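Local coordinates for protein pilin (PDB 6T8S) that serves as the major type IV pilin of Clostridioides difficile, the subunit from which its pilus fibres are probably assembled, at residues Tyr23-Tyr34 with Val132-Asn140. Sequence-based numbering, arbitrary orientation.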
loop_
_atom_site.group_PDB
_atom_site.type_symbol
_atom_site.label_atom_id
_atom_site.label_comp_id
_atom_site.label_asym_id
_atom_site.label_seq_id
_atom_site.Cartn_x
_atom_site.Cartn_y
_atom_site.Cartn_z
ATOM N N TYR A 23 2.841 -6.275 0.197
ATOM C CA TYR A 23 3.624 -5.117 0.698
ATOM C C TYR A 23 5.115 -5.490 0.759
ATOM O O TYR A 23 5.971 -4.734 0.274
ATOM C CB TYR A 23 3.073 -4.677 2.056
ATOM C CG TYR A 23 3.934 -3.671 2.771
ATOM C CD1 TYR A 23 3.825 -2.341 2.431
ATOM C CD2 TYR A 23 4.848 -4.031 3.748
ATOM C CE1 TYR A 23 4.604 -1.377 3.040
ATOM C CE2 TYR A 23 5.625 -3.067 4.391
ATOM C CZ TYR A 23 5.501 -1.736 4.023
ATOM O OH TYR A 23 6.221 -0.714 4.579
ATOM N N SER A 24 5.419 -6.645 1.357
ATOM C CA SER A 24 6.804 -7.137 1.550
ATOM C C SER A 24 7.502 -7.347 0.199
ATOM O O SER A 24 8.657 -6.874 0.043
ATOM C CB SER A 24 6.812 -8.399 2.371
ATOM O OG SER A 24 8.143 -8.774 2.631
ATOM N N SER A 25 6.838 -8.024 -0.739
ATOM C CA SER A 25 7.357 -8.316 -2.098
ATOM C C SER A 25 7.601 -7.006 -2.857
ATOM O O SER A 25 8.648 -6.862 -3.493
ATOM C CB SER A 25 6.431 -9.240 -2.842
ATOM O OG SER A 25 6.433 -10.546 -2.267
ATOM N N VAL A 26 6.645 -6.085 -2.819
ATOM C CA VAL A 26 6.757 -4.790 -3.547
ATOM C C VAL A 26 7.881 -3.966 -2.907
ATOM O O VAL A 26 8.631 -3.309 -3.659
ATOM C CB VAL A 26 5.419 -4.028 -3.551
ATOM C CG1 VAL A 26 5.586 -2.616 -4.090
ATOM C CG2 VAL A 26 4.369 -4.783 -4.338
ATOM N N LYS A 27 7.982 -3.968 -1.578
ATOM C CA LYS A 27 9.008 -3.169 -0.864
ATOM C C LYS A 27 10.407 -3.629 -1.307
ATOM O O LYS A 27 11.265 -2.760 -1.539
ATOM C CB LYS A 27 8.851 -3.268 0.654
ATOM C CG LYS A 27 9.877 -2.462 1.433
ATOM C CD LYS A 27 9.557 -2.283 2.886
ATOM C CE LYS A 27 10.690 -1.609 3.627
ATOM N NZ LYS A 27 10.527 -1.759 5.086
ATOM N N SER A 28 10.651 -4.937 -1.376
ATOM C CA SER A 28 11.975 -5.500 -1.755
ATOM C C SER A 28 12.326 -5.085 -3.192
ATOM O O SER A 28 13.474 -4.605 -3.442
ATOM C CB SER A 28 11.991 -7.003 -1.584
ATOM O OG SER A 28 13.321 -7.483 -1.688
ATOM N N ALA A 29 11.369 -5.217 -4.111
ATOM C CA ALA A 29 11.529 -4.839 -5.533
ATOM C C ALA A 29 11.788 -3.331 -5.630
ATOM O O ALA A 29 12.659 -2.924 -6.450
ATOM C CB ALA A 29 10.317 -5.255 -6.331
ATOM N N ALA A 30 11.053 -2.515 -4.869
ATOM C CA ALA A 30 11.181 -1.038 -4.929
ATOM C C ALA A 30 12.585 -0.631 -4.463
ATOM O O ALA A 30 13.172 0.283 -5.055
ATOM C CB ALA A 30 10.125 -0.370 -4.096
ATOM N N LEU A 31 13.080 -1.255 -3.399
ATOM C CA LEU A 31 14.424 -0.919 -2.853
ATOM C C LEU A 31 15.502 -1.232 -3.898
ATOM O O LEU A 31 16.458 -0.428 -4.021
ATOM C CB LEU A 31 14.635 -1.659 -1.534
ATOM C CG LEU A 31 13.941 -1.021 -0.335
ATOM C CD1 LEU A 31 13.850 -2.001 0.816
ATOM C CD2 LEU A 31 14.651 0.261 0.092
ATOM N N SER A 32 15.365 -2.359 -4.611
ATOM C CA SER A 32 16.252 -2.778 -5.733
ATOM C C SER A 32 16.267 -1.694 -6.818
ATOM O O SER A 32 17.363 -1.195 -7.168
ATOM C CB SER A 32 15.827 -4.094 -6.329
ATOM O OG SER A 32 16.155 -5.183 -5.491
ATOM N N TYR A 33 15.088 -1.356 -7.340
ATOM C CA TYR A 33 14.917 -0.304 -8.376
ATOM C C TYR A 33 15.612 0.972 -7.889
ATOM O O TYR A 33 16.365 1.577 -8.665
ATOM C CB TYR A 33 13.429 -0.106 -8.676
ATOM C CG TYR A 33 13.091 0.944 -9.711
ATOM C CD1 TYR A 33 13.285 2.293 -9.456
ATOM C CD2 TYR A 33 12.517 0.595 -10.918
ATOM C CE1 TYR A 33 12.947 3.261 -10.390
ATOM C CE2 TYR A 33 12.164 1.552 -11.860
ATOM C CZ TYR A 33 12.374 2.892 -11.589
ATOM O OH TYR A 33 12.048 3.859 -12.502
ATOM N N TYR A 34 15.354 1.384 -6.648
ATOM C CA TYR A 34 15.883 2.651 -6.078
ATOM C C TYR A 34 17.418 2.588 -6.051
ATOM O O TYR A 34 18.085 3.550 -6.495
ATOM C CB TYR A 34 15.306 2.893 -4.685
ATOM C CG TYR A 34 15.681 4.210 -4.056
ATOM C CD1 TYR A 34 15.918 5.341 -4.821
ATOM C CD2 TYR A 34 15.752 4.331 -2.684
ATOM C CE1 TYR A 34 16.233 6.556 -4.240
ATOM C CE2 TYR A 34 16.060 5.539 -2.081
ATOM C CZ TYR A 34 16.309 6.654 -2.862
ATOM O OH TYR A 34 16.616 7.837 -2.257
ATOM N N VAL A 132 -9.625 4.627 -0.445
ATOM C CA VAL A 132 -8.201 4.435 -0.821
ATOM C C VAL A 132 -7.361 4.466 0.458
ATOM O O VAL A 132 -7.611 5.310 1.331
ATOM C CB VAL A 132 -7.737 5.474 -1.855
ATOM C CG1 VAL A 132 -6.264 5.281 -2.191
ATOM C CG2 VAL A 132 -8.590 5.412 -3.118
ATOM N N LEU A 133 -6.400 3.545 0.554
ATOM C CA LEU A 133 -5.483 3.382 1.705
ATOM C C LEU A 133 -4.054 3.569 1.192
ATOM O O LEU A 133 -3.801 3.307 0.006
ATOM C CB LEU A 133 -5.678 1.983 2.313
ATOM C CG LEU A 133 -5.015 1.750 3.671
ATOM C CD1 LEU A 133 -5.755 2.455 4.783
ATOM C CD2 LEU A 133 -4.904 0.264 3.987
ATOM N N TYR A 134 -3.157 4.002 2.072
ATOM C CA TYR A 134 -1.755 4.331 1.756
ATOM C C TYR A 134 -0.827 3.648 2.766
ATOM O O TYR A 134 -1.074 3.761 3.972
ATOM C CB TYR A 134 -1.590 5.850 1.776
ATOM C CG TYR A 134 -2.481 6.565 0.799
ATOM C CD1 TYR A 134 -2.115 6.719 -0.529
ATOM C CD2 TYR A 134 -3.719 7.042 1.198
ATOM C CE1 TYR A 134 -2.933 7.391 -1.427
ATOM C CE2 TYR A 134 -4.556 7.700 0.311
ATOM C CZ TYR A 134 -4.156 7.883 -1.001
ATOM O OH TYR A 134 -4.990 8.520 -1.882
ATOM N N ILE A 135 0.213 2.961 2.282
ATOM C CA ILE A 135 1.250 2.348 3.167
ATOM C C ILE A 135 2.635 2.810 2.708
ATOM O O ILE A 135 3.036 2.522 1.568
ATOM C CB ILE A 135 1.160 0.810 3.245
ATOM C CG1 ILE A 135 -0.273 0.308 3.458
ATOM C CG2 ILE A 135 2.085 0.320 4.353
ATOM C CD1 ILE A 135 -0.408 -1.203 3.529
ATOM N N VAL A 136 3.359 3.487 3.593
ATOM C CA VAL A 136 4.745 3.945 3.294
ATOM C C VAL A 136 5.617 2.709 3.032
ATOM O O VAL A 136 5.626 1.804 3.901
ATOM C CB VAL A 136 5.317 4.788 4.439
ATOM C CG1 VAL A 136 6.773 5.139 4.192
ATOM C CG2 VAL A 136 4.493 6.052 4.649
ATOM N N LEU A 137 6.320 2.682 1.898
ATOM C CA LEU A 137 7.298 1.605 1.540
ATOM C C LEU A 137 8.723 2.026 1.915
ATOM O O LEU A 137 9.451 1.205 2.517
ATOM C CB LEU A 137 7.245 1.350 0.037
ATOM C CG LEU A 137 6.014 0.620 -0.478
ATOM C CD1 LEU A 137 5.995 0.635 -2.000
ATOM C CD2 LEU A 137 5.989 -0.810 0.032
ATOM N N ILE A 138 9.105 3.241 1.529
ATOM C CA ILE A 138 10.489 3.772 1.699
ATOM C C ILE A 138 10.374 5.148 2.346
ATOM O O ILE A 138 9.770 6.036 1.744
ATOM C CB ILE A 138 11.272 3.805 0.370
ATOM C CG1 ILE A 138 11.272 2.440 -0.330
ATOM C CG2 ILE A 138 12.685 4.329 0.616
ATOM C CD1 ILE A 138 11.990 2.397 -1.664
ATOM N N ASP A 139 10.935 5.266 3.549
ATOM C CA ASP A 139 10.984 6.484 4.393
ATOM C C ASP A 139 12.419 7.020 4.350
ATOM O O ASP A 139 13.292 6.348 4.921
ATOM C CB ASP A 139 10.544 6.117 5.817
ATOM C CG ASP A 139 9.913 7.252 6.602
ATOM O OD1 ASP A 139 10.536 8.334 6.677
ATOM O OD2 ASP A 139 8.804 7.044 7.130
ATOM N N ASN A 140 12.662 8.151 3.671
ATOM C CA ASN A 140 14.013 8.767 3.523
ATOM C C ASN A 140 14.226 9.799 4.640
ATOM O O ASN A 140 14.595 9.477 5.776
ATOM C CB ASN A 140 14.215 9.407 2.142
ATOM C CG ASN A 140 14.448 8.412 1.019
ATOM O OD1 ASN A 140 15.012 7.338 1.220
ATOM N ND2 ASN A 140 14.035 8.774 -0.185
#
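Y23 OH donates a 2.7 Å hydrogen bond to V136 O, approaching in the carbonyl plane with a C=O...O angle of 149°; V136 O lies at the edge of the Y23 ring, in its plane. With CG anti to the backbone N (chi1 170°), the ring leans toward the strand, and its CE1 packs tightly between two methyls: I135 CG2 at 3.3 Å and L137 CD2 at 3.4 Å. L137 splits its two methyls along the helix: CD2 packs on Y23, and CD1 meets V26 CG1 at 3.9 Å. K27, its chain extended, runs its methylenes past L137 O, CE lying 3.3 Å from that oxygen. Here the long N-terminal helix 9-37 lies against strand 128-138 of the antiparallel sheet, the helix-on-sheet architecture of type IV pilins. A classic beta bulge interrupts the strand where L137 and I138 together stand opposite the single residue L79 of strand 78-83, and both send side-chain ends to the helix. I138 reaches it with CD1, 3.8 Å from L31 CD2 and 4.1 Å from A30 CB. Farther along, the Y34 ring and the poorly ordered N140 amide converge, their planes inclined by 40°, with Y34 OH 3.4 Å from N140 ND2.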